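Local coordinates for protein transcriptional regulator AcuR (Rhodobacter sphaeroides 2.4.1, PDB 3BRU) that represses transcription of its own operon as a TetR-family DNA-binding regulator, probably by binding two operator sequences in the promoter, at residues Gly52-Leu57 with Val62-Phe67; Glu183-Gly188 with Arg210-His215; Lys46-Val51 with Asp142-Ala147. All coordinates share one frame; numbering follows the deposited sequence.

Contact 1 of 3, residues Gly52-Leu57 with Val62-Phe67; sequences GVDEIL and VPKGSF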
ATOM      1  N   GLY A  52     -10.838  16.567  -7.629  1.00 27.19           N
ATOM      2  CA  GLY A  52     -12.064  17.292  -7.333  1.00 26.83           C
ATOM      3  C   GLY A  52     -13.186  16.949  -8.310  1.00 26.66           C
ATOM      4  O   GLY A  52     -12.950  16.349  -9.371  1.00 26.60           O
ATOM      5  N   VAL A  53     -14.397  17.358  -7.960  1.00 25.97           N
ATOM      6  CA  VAL A  53     -15.567  17.151  -8.789  1.00 26.50           C
ATOM      7  C   VAL A  53     -15.455  17.821 -10.158  1.00 27.43           C
ATOM      8  O   VAL A  53     -15.868  17.236 -11.162  1.00 27.19           O
ATOM      9  CB  VAL A  53     -16.861  17.604  -8.050  1.00 26.55           C
ATOM     10  CG1 VAL A  53     -18.099  17.619  -8.974  1.00 25.02           C
ATOM     11  CG2 VAL A  53     -17.095  16.730  -6.828  1.00 25.74           C
ATOM     12  N   ASP A  54     -14.916  19.034 -10.218  1.00 28.05           N
ATOM     13  CA  ASP A  54     -14.789  19.700 -11.505  1.00 29.61           C
ATOM     14  C   ASP A  54     -13.925  18.926 -12.480  1.00 29.19           C
ATOM     15  O   ASP A  54     -14.237  18.870 -13.657  1.00 30.08           O
ATOM     16  CB  ASP A  54     -14.219  21.105 -11.370  1.00 30.16           C
ATOM     17  CG  ASP A  54     -15.184  22.077 -10.731  1.00 34.15           C
ATOM     18  OD1 ASP A  54     -16.410  21.785 -10.653  1.00 38.93           O
ATOM     19  OD2 ASP A  54     -14.700  23.166 -10.306  1.00 39.89           O
ATOM     20  N   GLU A  55     -12.834  18.348 -12.001  1.00 29.02           N
ATOM     21  CA  GLU A  55     -11.979  17.505 -12.851  1.00 29.62           C
ATOM     22  C   GLU A  55     -12.748  16.283 -13.401  1.00 27.36           C
ATOM     23  O   GLU A  55     -12.642  15.963 -14.569  1.00 25.98           O
ATOM     24  CB  GLU A  55     -10.701  17.111 -12.086  1.00 29.48           C
ATOM     25  CG  GLU A  55      -9.873  15.961 -12.674  1.00 31.13           C
ATOM     26  CD  GLU A  55      -8.560  15.662 -11.873  1.00 34.13           C
ATOM     27  OE1 GLU A  55      -8.090  16.528 -11.070  1.00 36.72           O
ATOM     28  OE2 GLU A  55      -7.972  14.558 -12.082  1.00 40.00           O
ATOM     29  N   ILE A  56     -13.530  15.627 -12.547  1.00 26.79           N
ATOM     30  CA  ILE A  56     -14.415  14.517 -12.964  1.00 26.41           C
ATOM     31  C   ILE A  56     -15.403  14.966 -14.046  1.00 26.85           C
ATOM     32  O   ILE A  56     -15.560  14.266 -15.055  1.00 27.17           O
ATOM     33  CB  ILE A  56     -15.214  13.883 -11.760  1.00 26.57           C
ATOM     34  CG1 ILE A  56     -14.274  13.201 -10.745  1.00 26.24           C
ATOM     35  CG2 ILE A  56     -16.354  12.950 -12.224  1.00 25.26           C
ATOM     36  CD1 ILE A  56     -13.242  12.296 -11.343  1.00 26.19           C
ATOM     37  N   LEU A  57     -16.064  16.109 -13.847  1.00 25.88           N
ATOM     38  CA  LEU A  57     -17.051  16.599 -14.801  1.00 26.15           C
ATOM     39  C   LEU A  57     -16.417  16.862 -16.173  1.00 26.58           C
ATOM     40  O   LEU A  57     -17.004  16.524 -17.219  1.00 25.93           O
ATOM     41  CB  LEU A  57     -17.713  17.891 -14.287  1.00 25.87           C
ATOM     42  CG  LEU A  57     -18.524  17.800 -12.998  1.00 26.18           C
ATOM     43  CD1 LEU A  57     -19.220  19.151 -12.707  1.00 24.82           C
ATOM     44  CD2 LEU A  57     -19.498  16.629 -13.049  1.00 24.18           C
ATOM     45  N   VAL A  62     -19.971  15.834 -18.645  1.00 31.15           N
ATOM     46  CA  VAL A  62     -21.378  15.900 -18.198  1.00 31.09           C
ATOM     47  C   VAL A  62     -21.561  17.177 -17.361  1.00 31.89           C
ATOM     48  O   VAL A  62     -20.614  17.599 -16.676  1.00 32.07           O
ATOM     49  CB  VAL A  62     -21.890  14.640 -17.424  1.00 30.96           C
ATOM     50  CG1 VAL A  62     -21.116  13.361 -17.794  1.00 30.29           C
ATOM     51  CG2 VAL A  62     -21.850  14.863 -15.959  1.00 30.45           C
ATOM     52  N   PRO A  63     -22.734  17.856 -17.496  1.00 32.10           N
ATOM     53  CA  PRO A  63     -23.047  19.027 -16.644  1.00 31.99           C
ATOM     54  C   PRO A  63     -23.194  18.742 -15.124  1.00 31.83           C
ATOM     55  O   PRO A  63     -23.589  17.644 -14.713  1.00 32.25           O
ATOM     56  CB  PRO A  63     -24.363  19.544 -17.235  1.00 31.61           C
ATOM     57  CG  PRO A  63     -24.938  18.386 -17.991  1.00 32.21           C
ATOM     58  CD  PRO A  63     -23.779  17.626 -18.520  1.00 31.65           C
ATOM     59  N   LYS A  64     -22.892  19.756 -14.315  1.00 31.49           N
ATOM     60  CA  LYS A  64     -22.920  19.678 -12.852  1.00 31.20           C
ATOM     61  C   LYS A  64     -24.290  19.208 -12.284  1.00 29.78           C
ATOM     62  O   LYS A  64     -24.369  18.476 -11.289  1.00 28.88           O
ATOM     63  CB  LYS A  64     -22.537  21.050 -12.289  1.00 31.21           C
ATOM     64  CG  LYS A  64     -22.046  21.011 -10.842  1.00 33.07           C
ATOM     65  CD  LYS A  64     -21.621  22.409 -10.319  1.00 33.74           C
ATOM     66  CE  LYS A  64     -20.104  22.759 -10.616  1.00 38.20           C
ATOM     67  NZ  LYS A  64     -19.062  21.951  -9.846  1.00 36.91           N
ATOM     68  N   GLY A  65     -25.356  19.641 -12.942  1.00 28.62           N
ATOM     69  CA  GLY A  65     -26.694  19.251 -12.572  1.00 27.34           C
ATOM     70  C   GLY A  65     -26.926  17.761 -12.709  1.00 26.52           C
ATOM     71  O   GLY A  65     -27.775  17.217 -11.999  1.00 26.76           O
ATOM     72  N   SER A  66     -26.188  17.112 -13.622  1.00 25.25           N
ATOM     73  CA  SER A  66     -26.265  15.649 -13.808  1.00 24.64           C
ATOM     74  C   SER A  66     -25.510  14.877 -12.718  1.00 23.69           C
ATOM     75  O   SER A  66     -25.954  13.825 -12.279  1.00 23.26           O
ATOM     76  CB  SER A  66     -25.752  15.222 -15.178  1.00 24.33           C
ATOM     77  OG  SER A  66     -26.531  15.800 -16.187  1.00 27.53           O
ATOM     78  N   PHE A  67     -24.367  15.405 -12.302  1.00 23.17           N
ATOM     79  CA  PHE A  67     -23.670  14.876 -11.164  1.00 22.51           C
ATOM     80  C   PHE A  67     -24.574  14.901  -9.924  1.00 23.14           C
ATOM     81  O   PHE A  67     -24.685  13.898  -9.217  1.00 22.50           O
ATOM     82  CB  PHE A  67     -22.362  15.645 -10.920  1.00 22.23           C
ATOM     83  CG  PHE A  67     -21.574  15.109  -9.779  1.00 20.56           C
ATOM     84  CD1 PHE A  67     -20.635  14.109  -9.981  1.00 18.02           C
ATOM     85  CD2 PHE A  67     -21.814  15.558  -8.479  1.00 21.05           C
ATOM     86  CE1 PHE A  67     -19.907  13.591  -8.914  1.00 19.55           C
ATOM     87  CE2 PHE A  67     -21.087  15.029  -7.376  1.00 21.06           C
ATOM     88  CZ  PHE A  67     -20.146  14.041  -7.596  1.00 19.80           C
TER

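Contact 2 of 3, residues Glu183-Gly188 with Arg210-His215; sequences EAFWIG and RTFGRH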
ATOM      1  N   GLU A 183      -5.173 -13.812   3.780  1.00 21.98           N
ATOM      2  CA  GLU A 183      -4.973 -12.492   4.268  1.00 22.15           C
ATOM      3  C   GLU A 183      -3.565 -12.039   3.920  1.00 21.04           C
ATOM      4  O   GLU A 183      -3.381 -10.911   3.460  1.00 21.30           O
ATOM      5  CB  GLU A 183      -5.227 -12.387   5.777  1.00 22.37           C
ATOM      6  CG  GLU A 183      -5.137 -10.928   6.239  1.00 24.15           C
ATOM      7  CD  GLU A 183      -5.343 -10.731   7.725  1.00 25.90           C
ATOM      8  OE1 GLU A 183      -5.361 -11.744   8.466  1.00 32.76           O
ATOM      9  OE2 GLU A 183      -5.467  -9.560   8.158  1.00 27.89           O
ATOM     10  N   ALA A 184      -2.570 -12.893   4.143  1.00 19.77           N
ATOM     11  CA  ALA A 184      -1.213 -12.523   3.757  1.00 18.98           C
ATOM     12  C   ALA A 184      -1.093 -12.271   2.247  1.00 18.91           C
ATOM     13  O   ALA A 184      -0.453 -11.299   1.878  1.00 19.28           O
ATOM     14  CB  ALA A 184      -0.198 -13.535   4.222  1.00 18.22           C
ATOM     15  N   PHE A 185      -1.730 -13.097   1.386  1.00 19.14           N
ATOM     16  CA  PHE A 185      -1.789 -12.800  -0.061  1.00 18.55           C
ATOM     17  C   PHE A 185      -2.297 -11.375  -0.382  1.00 18.64           C
ATOM     18  O   PHE A 185      -1.646 -10.654  -1.135  1.00 18.49           O
ATOM     19  CB  PHE A 185      -2.617 -13.819  -0.882  1.00 18.59           C
ATOM     20  CG  PHE A 185      -2.629 -13.515  -2.374  1.00 17.61           C
ATOM     21  CD1 PHE A 185      -1.607 -13.975  -3.195  1.00 19.27           C
ATOM     22  CD2 PHE A 185      -3.600 -12.694  -2.935  1.00 17.74           C
ATOM     23  CE1 PHE A 185      -1.584 -13.661  -4.571  1.00 18.38           C
ATOM     24  CE2 PHE A 185      -3.575 -12.361  -4.301  1.00 17.81           C
ATOM     25  CZ  PHE A 185      -2.563 -12.857  -5.122  1.00 16.74           C
ATOM     26  N   TRP A 186      -3.446 -10.984   0.169  1.00 18.63           N
ATOM     27  CA  TRP A 186      -4.024  -9.667  -0.143  1.00 19.19           C
ATOM     28  C   TRP A 186      -3.256  -8.475   0.448  1.00 19.65           C
ATOM     29  O   TRP A 186      -3.165  -7.401  -0.202  1.00 20.03           O
ATOM     30  CB  TRP A 186      -5.549  -9.622   0.138  1.00 19.53           C
ATOM     31  CG  TRP A 186      -6.264 -10.387  -0.960  1.00 19.78           C
ATOM     32  CD1 TRP A 186      -6.703 -11.673  -0.904  1.00 20.07           C
ATOM     33  CD2 TRP A 186      -6.501  -9.933  -2.306  1.00 19.84           C
ATOM     34  NE1 TRP A 186      -7.218 -12.056  -2.138  1.00 22.86           N
ATOM     35  CE2 TRP A 186      -7.102 -11.005  -3.010  1.00 22.39           C
ATOM     36  CE3 TRP A 186      -6.263  -8.717  -2.984  1.00 21.59           C
ATOM     37  CZ2 TRP A 186      -7.505 -10.894  -4.352  1.00 19.46           C
ATOM     38  CZ3 TRP A 186      -6.638  -8.615  -4.327  1.00 21.07           C
ATOM     39  CH2 TRP A 186      -7.257  -9.697  -4.989  1.00 19.37           C
ATOM     40  N   ILE A 187      -2.683  -8.662   1.646  1.00 19.58           N
ATOM     41  CA  ILE A 187      -1.734  -7.681   2.217  1.00 19.05           C
ATOM     42  C   ILE A 187      -0.555  -7.476   1.228  1.00 19.29           C
ATOM     43  O   ILE A 187      -0.226  -6.356   0.857  1.00 19.46           O
ATOM     44  CB  ILE A 187      -1.143  -8.130   3.603  1.00 19.31           C
ATOM     45  CG1 ILE A 187      -2.178  -8.094   4.742  1.00 19.13           C
ATOM     46  CG2 ILE A 187       0.150  -7.342   3.930  1.00 17.33           C
ATOM     47  CD1 ILE A 187      -1.698  -8.766   6.044  1.00 16.83           C
ATOM     48  N   GLY A 188       0.062  -8.565   0.800  1.00 19.17           N
ATOM     49  CA  GLY A 188       1.249  -8.475  -0.041  1.00 19.22           C
ATOM     50  C   GLY A 188       0.986  -8.002  -1.451  1.00 19.05           C
ATOM     51  O   GLY A 188       1.765  -7.201  -2.004  1.00 19.07           O
ATOM     52  N   ARG A 210       6.710 -14.679  -6.885  1.00 25.58           N
ATOM     53  CA  ARG A 210       7.811 -15.608  -6.869  1.00 27.10           C
ATOM     54  C   ARG A 210       8.097 -16.037  -5.433  1.00 26.30           C
ATOM     55  O   ARG A 210       8.218 -17.214  -5.136  1.00 26.24           O
ATOM     56  CB  ARG A 210       9.027 -14.932  -7.479  1.00 26.80           C
ATOM     57  CG  ARG A 210      10.149 -15.869  -7.863  1.00 30.56           C
ATOM     58  CD  ARG A 210      11.198 -15.190  -8.805  1.00 31.42           C
ATOM     59  NE  ARG A 210      10.647 -14.763 -10.110  1.00 36.76           N
ATOM     60  CZ  ARG A 210      10.611 -13.504 -10.572  1.00 37.61           C
ATOM     61  NH1 ARG A 210      11.110 -12.480  -9.855  1.00 37.56           N
ATOM     62  NH2 ARG A 210      10.074 -13.270 -11.773  1.00 37.38           N
ATOM     63  N   THR A 211       8.177 -15.068  -4.531  1.00 26.66           N
ATOM     64  CA  THR A 211       8.491 -15.341  -3.120  1.00 25.79           C
ATOM     65  C   THR A 211       7.302 -15.954  -2.367  1.00 25.27           C
ATOM     66  O   THR A 211       7.473 -16.918  -1.640  1.00 25.10           O
ATOM     67  CB  THR A 211       9.119 -14.100  -2.467  1.00 25.75           C
ATOM     68  OG1 THR A 211      10.331 -13.801  -3.182  1.00 27.31           O
ATOM     69  CG2 THR A 211       9.444 -14.317  -0.997  1.00 24.01           C
ATOM     70  N   PHE A 212       6.097 -15.470  -2.631  1.00 25.38           N
ATOM     71  CA  PHE A 212       4.865 -16.041  -2.042  1.00 25.47           C
ATOM     72  C   PHE A 212       4.601 -17.489  -2.459  1.00 25.75           C
ATOM     73  O   PHE A 212       4.092 -18.284  -1.662  1.00 25.72           O
ATOM     74  CB  PHE A 212       3.645 -15.189  -2.388  1.00 24.97           C
ATOM     75  CG  PHE A 212       2.486 -15.409  -1.463  1.00 26.40           C
ATOM     76  CD1 PHE A 212       2.359 -14.657  -0.285  1.00 27.71           C
ATOM     77  CD2 PHE A 212       1.520 -16.376  -1.744  1.00 26.04           C
ATOM     78  CE1 PHE A 212       1.304 -14.882   0.607  1.00 26.50           C
ATOM     79  CE2 PHE A 212       0.462 -16.609  -0.858  1.00 25.37           C
ATOM     80  CZ  PHE A 212       0.345 -15.850   0.314  1.00 25.70           C
ATOM     81  N   GLY A 213       4.947 -17.815  -3.706  1.00 26.06           N
ATOM     82  CA  GLY A 213       4.796 -19.173  -4.283  1.00 26.55           C
ATOM     83  C   GLY A 213       5.515 -20.290  -3.528  1.00 27.05           C
ATOM     84  O   GLY A 213       5.149 -21.461  -3.669  1.00 27.11           O
ATOM     85  N   ARG A 214       6.518 -19.919  -2.721  1.00 27.07           N
ATOM     86  CA  ARG A 214       7.252 -20.827  -1.839  1.00 27.45           C
ATOM     87  C   ARG A 214       6.384 -21.396  -0.728  1.00 26.84           C
ATOM     88  O   ARG A 214       6.727 -22.420  -0.142  1.00 26.34           O
ATOM     89  CB  ARG A 214       8.388 -20.096  -1.123  1.00 28.31           C
ATOM     90  CG  ARG A 214       9.441 -19.435  -1.963  1.00 30.80           C
ATOM     91  CD  ARG A 214      10.249 -20.405  -2.686  1.00 36.48           C
ATOM     92  NE  ARG A 214      11.608 -19.902  -2.851  1.00 41.47           N
ATOM     93  CZ  ARG A 214      12.703 -20.488  -2.353  1.00 41.99           C
ATOM     94  NH1 ARG A 214      13.891 -19.941  -2.598  1.00 42.83           N
ATOM     95  NH2 ARG A 214      12.627 -21.620  -1.633  1.00 38.70           N
ATOM     96  N   HIS A 215       5.297 -20.708  -0.395  1.00 26.31           N
ATOM     97  CA  HIS A 215       4.375 -21.190   0.641  1.00 26.49           C
ATOM     98  C   HIS A 215       3.647 -22.466   0.209  1.00 25.79           C
ATOM     99  O   HIS A 215       3.060 -23.132   1.037  1.00 25.11           O
ATOM    100  CB  HIS A 215       3.341 -20.124   1.031  1.00 26.43           C
ATOM    101  CG  HIS A 215       3.915 -18.939   1.752  1.00 29.37           C
ATOM    102  ND1 HIS A 215       4.499 -19.034   2.997  1.00 32.37           N
ATOM    103  CD2 HIS A 215       3.957 -17.624   1.418  1.00 29.97           C
ATOM    104  CE1 HIS A 215       4.883 -17.831   3.394  1.00 33.38           C
ATOM    105  NE2 HIS A 215       4.564 -16.957   2.457  1.00 32.04           N
TER

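Contact 3 of 3, residues Lys46-Val51 with Asp142-Ala147; sequences KGYSSV and DDFRAA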
ATOM      1  N   LYS A  46      -4.691   8.625  -9.548  1.00 24.78           N
ATOM      2  CA  LYS A  46      -4.300   9.574  -8.501  1.00 25.41           C
ATOM      3  C   LYS A  46      -4.865   9.054  -7.175  1.00 25.99           C
ATOM      4  O   LYS A  46      -4.415   8.037  -6.668  1.00 28.47           O
ATOM      5  CB  LYS A  46      -4.766  10.994  -8.829  1.00 24.61           C
ATOM      6  CG  LYS A  46      -4.243  11.452 -10.150  1.00 26.24           C
ATOM      7  CD  LYS A  46      -4.013  12.936 -10.225  1.00 28.49           C
ATOM      8  CE  LYS A  46      -5.247  13.663 -10.730  1.00 31.74           C
ATOM      9  NZ  LYS A  46      -5.030  15.132 -10.636  1.00 32.32           N
ATOM     10  N   GLY A  47      -5.858   9.705  -6.626  1.00 25.57           N
ATOM     11  CA  GLY A  47      -6.560   9.156  -5.494  1.00 25.22           C
ATOM     12  C   GLY A  47      -7.685  10.121  -5.211  1.00 25.50           C
ATOM     13  O   GLY A  47      -7.865  11.116  -5.937  1.00 25.39           O
ATOM     14  N   TYR A  48      -8.438   9.838  -4.155  1.00 25.16           N
ATOM     15  CA  TYR A  48      -9.577  10.659  -3.770  1.00 24.41           C
ATOM     16  C   TYR A  48      -9.207  12.101  -3.387  1.00 24.67           C
ATOM     17  O   TYR A  48      -9.804  13.038  -3.935  1.00 24.25           O
ATOM     18  CB  TYR A  48     -10.316   9.952  -2.651  1.00 23.87           C
ATOM     19  CG  TYR A  48     -11.547  10.632  -2.143  1.00 24.24           C
ATOM     20  CD1 TYR A  48     -12.799  10.245  -2.607  1.00 24.42           C
ATOM     21  CD2 TYR A  48     -11.473  11.652  -1.172  1.00 22.50           C
ATOM     22  CE1 TYR A  48     -13.957  10.842  -2.112  1.00 26.84           C
ATOM     23  CE2 TYR A  48     -12.640  12.249  -0.665  1.00 22.44           C
ATOM     24  CZ  TYR A  48     -13.873  11.824  -1.142  1.00 23.31           C
ATOM     25  OH  TYR A  48     -15.045  12.388  -0.713  1.00 23.64           O
ATOM     26  N   SER A  49      -8.230  12.275  -2.485  1.00 24.85           N
ATOM     27  CA  SER A  49      -7.779  13.619  -2.042  1.00 26.52           C
ATOM     28  C   SER A  49      -7.286  14.554  -3.162  1.00 27.32           C
ATOM     29  O   SER A  49      -7.326  15.760  -3.007  1.00 27.35           O
ATOM     30  CB  SER A  49      -6.660  13.546  -0.984  1.00 26.77           C
ATOM     31  OG  SER A  49      -6.892  12.561   0.007  1.00 28.88           O
ATOM     32  N   SER A  50      -6.812  13.974  -4.271  1.00 28.44           N
ATOM     33  CA  SER A  50      -6.208  14.696  -5.392  1.00 28.35           C
ATOM     34  C   SER A  50      -7.221  15.145  -6.431  1.00 28.36           C
ATOM     35  O   SER A  50      -6.943  15.988  -7.280  1.00 28.50           O
ATOM     36  CB  SER A  50      -5.234  13.760  -6.100  1.00 28.39           C
ATOM     37  OG  SER A  50      -3.916  14.120  -5.773  1.00 30.77           O
ATOM     38  N   VAL A  51      -8.392  14.542  -6.398  1.00 27.86           N
ATOM     39  CA  VAL A  51      -9.295  14.690  -7.507  1.00 27.31           C
ATOM     40  C   VAL A  51     -10.575  15.384  -7.067  1.00 27.51           C
ATOM     41  O   VAL A  51     -11.319  14.850  -6.237  1.00 27.47           O
ATOM     42  CB  VAL A  51      -9.592  13.311  -8.139  1.00 27.03           C
ATOM     43  CG1 VAL A  51     -10.600  13.436  -9.246  1.00 26.23           C
ATOM     44  CG2 VAL A  51      -8.296  12.697  -8.668  1.00 27.77           C
ATOM     45  N   ASP A 142     -15.566   9.023   7.374  1.00 32.83           N
ATOM     46  CA  ASP A 142     -15.457   7.703   8.038  1.00 34.82           C
ATOM     47  C   ASP A 142     -16.314   6.528   7.510  1.00 33.67           C
ATOM     48  O   ASP A 142     -15.975   5.382   7.774  1.00 33.95           O
ATOM     49  CB  ASP A 142     -15.384   7.775   9.568  1.00 36.53           C
ATOM     50  CG  ASP A 142     -13.902   7.613  10.097  1.00 43.44           C
ATOM     51  OD1 ASP A 142     -13.119   8.614  10.073  1.00 48.42           O
ATOM     52  OD2 ASP A 142     -13.514   6.481  10.533  1.00 48.89           O
ATOM     53  N   ASP A 143     -17.358   6.817   6.726  1.00 32.67           N
ATOM     54  CA  ASP A 143     -18.123   5.801   5.942  1.00 31.85           C
ATOM     55  C   ASP A 143     -17.259   4.832   5.106  1.00 30.01           C
ATOM     56  O   ASP A 143     -17.581   3.654   4.941  1.00 29.01           O
ATOM     57  CB  ASP A 143     -19.059   6.514   4.954  1.00 32.54           C
ATOM     58  CG  ASP A 143     -20.470   6.677   5.488  1.00 36.51           C
ATOM     59  OD1 ASP A 143     -20.676   6.469   6.704  1.00 41.32           O
ATOM     60  OD2 ASP A 143     -21.392   7.010   4.698  1.00 40.73           O
ATOM     61  N   PHE A 144     -16.173   5.372   4.563  1.00 28.19           N
ATOM     62  CA  PHE A 144     -15.284   4.655   3.677  1.00 26.42           C
ATOM     63  C   PHE A 144     -14.598   3.464   4.363  1.00 25.66           C
ATOM     64  O   PHE A 144     -14.405   2.441   3.716  1.00 25.73           O
ATOM     65  CB  PHE A 144     -14.252   5.627   3.101  1.00 25.58           C
ATOM     66  CG  PHE A 144     -14.804   6.536   2.036  1.00 26.38           C
ATOM     67  CD1 PHE A 144     -15.869   7.393   2.302  1.00 27.63           C
ATOM     68  CD2 PHE A 144     -14.268   6.544   0.767  1.00 25.80           C
ATOM     69  CE1 PHE A 144     -16.385   8.231   1.296  1.00 25.98           C
ATOM     70  CE2 PHE A 144     -14.770   7.395  -0.225  1.00 26.18           C
ATOM     71  CZ  PHE A 144     -15.817   8.242   0.051  1.00 23.63           C
ATOM     72  N   ARG A 145     -14.262   3.581   5.652  1.00 24.43           N
ATOM     73  CA  ARG A 145     -13.550   2.527   6.361  1.00 24.50           C
ATOM     74  C   ARG A 145     -14.214   1.135   6.203  1.00 24.22           C
ATOM     75  O   ARG A 145     -13.583   0.190   5.698  1.00 24.66           O
ATOM     76  CB  ARG A 145     -13.322   2.899   7.840  1.00 24.17           C
ATOM     77  CG  ARG A 145     -12.142   2.156   8.503  1.00 24.78           C
ATOM     78  CD  ARG A 145     -11.816   2.626   9.984  1.00 25.09           C
ATOM     79  NE  ARG A 145     -11.470   4.060  10.071  1.00 26.40           N
ATOM     80  CZ  ARG A 145     -10.287   4.582   9.736  1.00 28.00           C
ATOM     81  NH1 ARG A 145     -10.066   5.899   9.813  1.00 29.21           N
ATOM     82  NH2 ARG A 145      -9.311   3.799   9.313  1.00 26.38           N
ATOM     83  N   ALA A 146     -15.476   1.027   6.599  1.00 23.10           N
ATOM     84  CA  ALA A 146     -16.210  -0.225   6.532  1.00 23.04           C
ATOM     85  C   ALA A 146     -16.433  -0.661   5.085  1.00 23.26           C
ATOM     86  O   ALA A 146     -16.442  -1.868   4.776  1.00 22.72           O
ATOM     87  CB  ALA A 146     -17.549  -0.078   7.256  1.00 23.23           C
ATOM     88  N   ALA A 147     -16.624   0.312   4.192  1.00 22.96           N
ATOM     89  CA  ALA A 147     -16.871  -0.016   2.801  1.00 22.44           C
ATOM     90  C   ALA A 147     -15.593  -0.606   2.208  1.00 22.85           C
ATOM     91  O   ALA A 147     -15.641  -1.655   1.565  1.00 22.60           O
ATOM     92  CB  ALA A 147     -17.329   1.187   2.038  1.00 21.94           C
TER

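Contact 1 of 3, residues Gly52-Leu57 with Val62-Phe67
Leu57 reaches across to Lys64 and Phe67 with its two methyl groups, one for each partner. Leu57 CD1 lies 3.7 Å from Lys64 CA, against the root of the lysine chain. Leu57 CD2 meets Phe67 CB at 3.7 Å and also touches Val62 CG2, and the leucine crosses the phenylalanine side chain at about a right angle. Phe67, its CG anti to the backbone N (chi1 -178°), carries its ring on past Leu57 to Val53. There Val53 CG1 sits 4.1 Å from the ring centroid, almost exactly over its centre, in a CH-pi contact. Cutting Leu57 back to an alanine removes both methyls and is likely to open a gap between the helices, with Phe67 CB and the aliphatic root of Lys64 losing this apolar partner.

Beyond that root, Lys64 bends at chi3 and chi4, bringing NZ round to Asp54 OD1 at 2.8 Å; in this salt bridge, on the solvent-facing side, the ammonium nitrogen meets the oxygen nearly along its C-O axis. Where the chain turns, Val62 N gives a weak bond to Leu57 O at 3.4 Å. Phe77 of helix 74-97 makes an edge-to-face pair with the Phe67 ring. Helices 53-60 and 64-70, joined by this short turn and packed through Leu57, Val53 and Phe67, form the predicted helix-turn-helix of the TetR family, in which the second helix typically reads the operator.

Contact 2 of 3, residues Glu183-Gly188 with Arg210-His215
Phe185 and Phe212 form a T-shaped pair, the central interaction of this small contact, whose three touching residues are all buried. The edge of the Phe185 ring is directed at the face of the Phe212 ring, with centroids 5.7 Å apart and planes at 81°. The touching atoms are Phe185 CD1 and Phe212 CE2, at 4.1 Å, so the approach falls toward the rim of the Phe212 ring and not over its middle. On the opposite face of that ring lies His215 CD2, from one turn further along the same segment, 3.7 Å above the plane and over the centre. Phe212 is thus held between an imidazole and a phenyl edge, which should limit how its ring can tilt.

The remaining contacts across the segments are van der Waals packing. A chi1 of -160° swings the Phe212 ring out from its own helix, and the far end rests on the backbone of the other: Phe212 CE1 comes within 3.6 Å of Phe185 N. Phe212 CZ packs on Phe185 CB at 3.8 Å, while Ala184 CB lies 4.1 Å from Phe212 CE1.

Two polar bonds from these segments run to the second subunit: Glu183 OE1 bonds to Ser207 OG and Arg214 NH1 to Asp175 O, both of that other chain. Ala184 also packs on Thr211 of the second subunit, and the two copies of His215 meet, consistent with the four-helix dimer interface that the last two helices commonly build in TetR-family proteins. Within the chain, Phe185 is wedged against Leu108, Phe111 and Thr112, so the contact joins helices 178-199 and 203-212 to helix 104-120 of the C-terminal domain.

Contact 3 of 3, residues Lys46-Val51 with Asp142-Ala147
Tyr48 O is gripped twice, by Val51 N, which closes a type I turn onto it at 3.2 Å, and by Lys74 NZ of helix 74-97, which also makes a cation-pi contact with the Tyr48 ring, while Glu136 OE1 accepts a hydrogen bond from Tyr48 N. The residue is fixed through both its backbone and its ring.

That ring is what meets the other segment. With chi1 at -178°, Tyr48 reaches out from the loop toward Phe144, whose ring comes edge-on to its face in a T-shaped pair. The centroids are 5.4 Å apart and the planes stand at 71°, a somewhat tilted T. An edge of Phe144 meets a single atom of Tyr48: Tyr48 CE1 lies 3.9 Å from Phe144 CZ and 4.0 Å from Phe144 CE2. Both residues are buried, but the backbones stay far apart and the rings alone span the distance.

Within 142-147, Arg145 NE bonds to Asp142 OD2 at 3.2 Å as part of a salt bridge; the oxygen lies in the guanidinium plane but is met on its syn side, 31° out of the carboxylate plane. Arg145 NH2 goes on to Leu198 O of the second subunit. Leu79 of helix 74-97 packs on Phe144, and Ala75 of that helix on Tyr48. The ring pair therefore joins the loop between helices 31-45 and 53-60 to the beginning of helix 143-167, with helix 74-97 alongside both.

Contact 1 is nested inside the chain loop that contact 3 closes, and the two touch: Ile56 CD1 packs on Val51 CG1 at 3.6 Å, and Glu55 forms a long, weak ion pair with Lys46. Their centres are 18 Å apart. Contact 3 links the DNA-binding region, which holds the predicted helix-turn-helix of contact 1, to the C-terminal domain. Contact 2 lies across the chain's centre from contact 1, 40 Å away between centres, and about 13 Å from contact 3 at the nearest atoms. Contacts 2 and 3 both reach the second subunit, whereas the segments of contact 1 touch no other chain of the dimer.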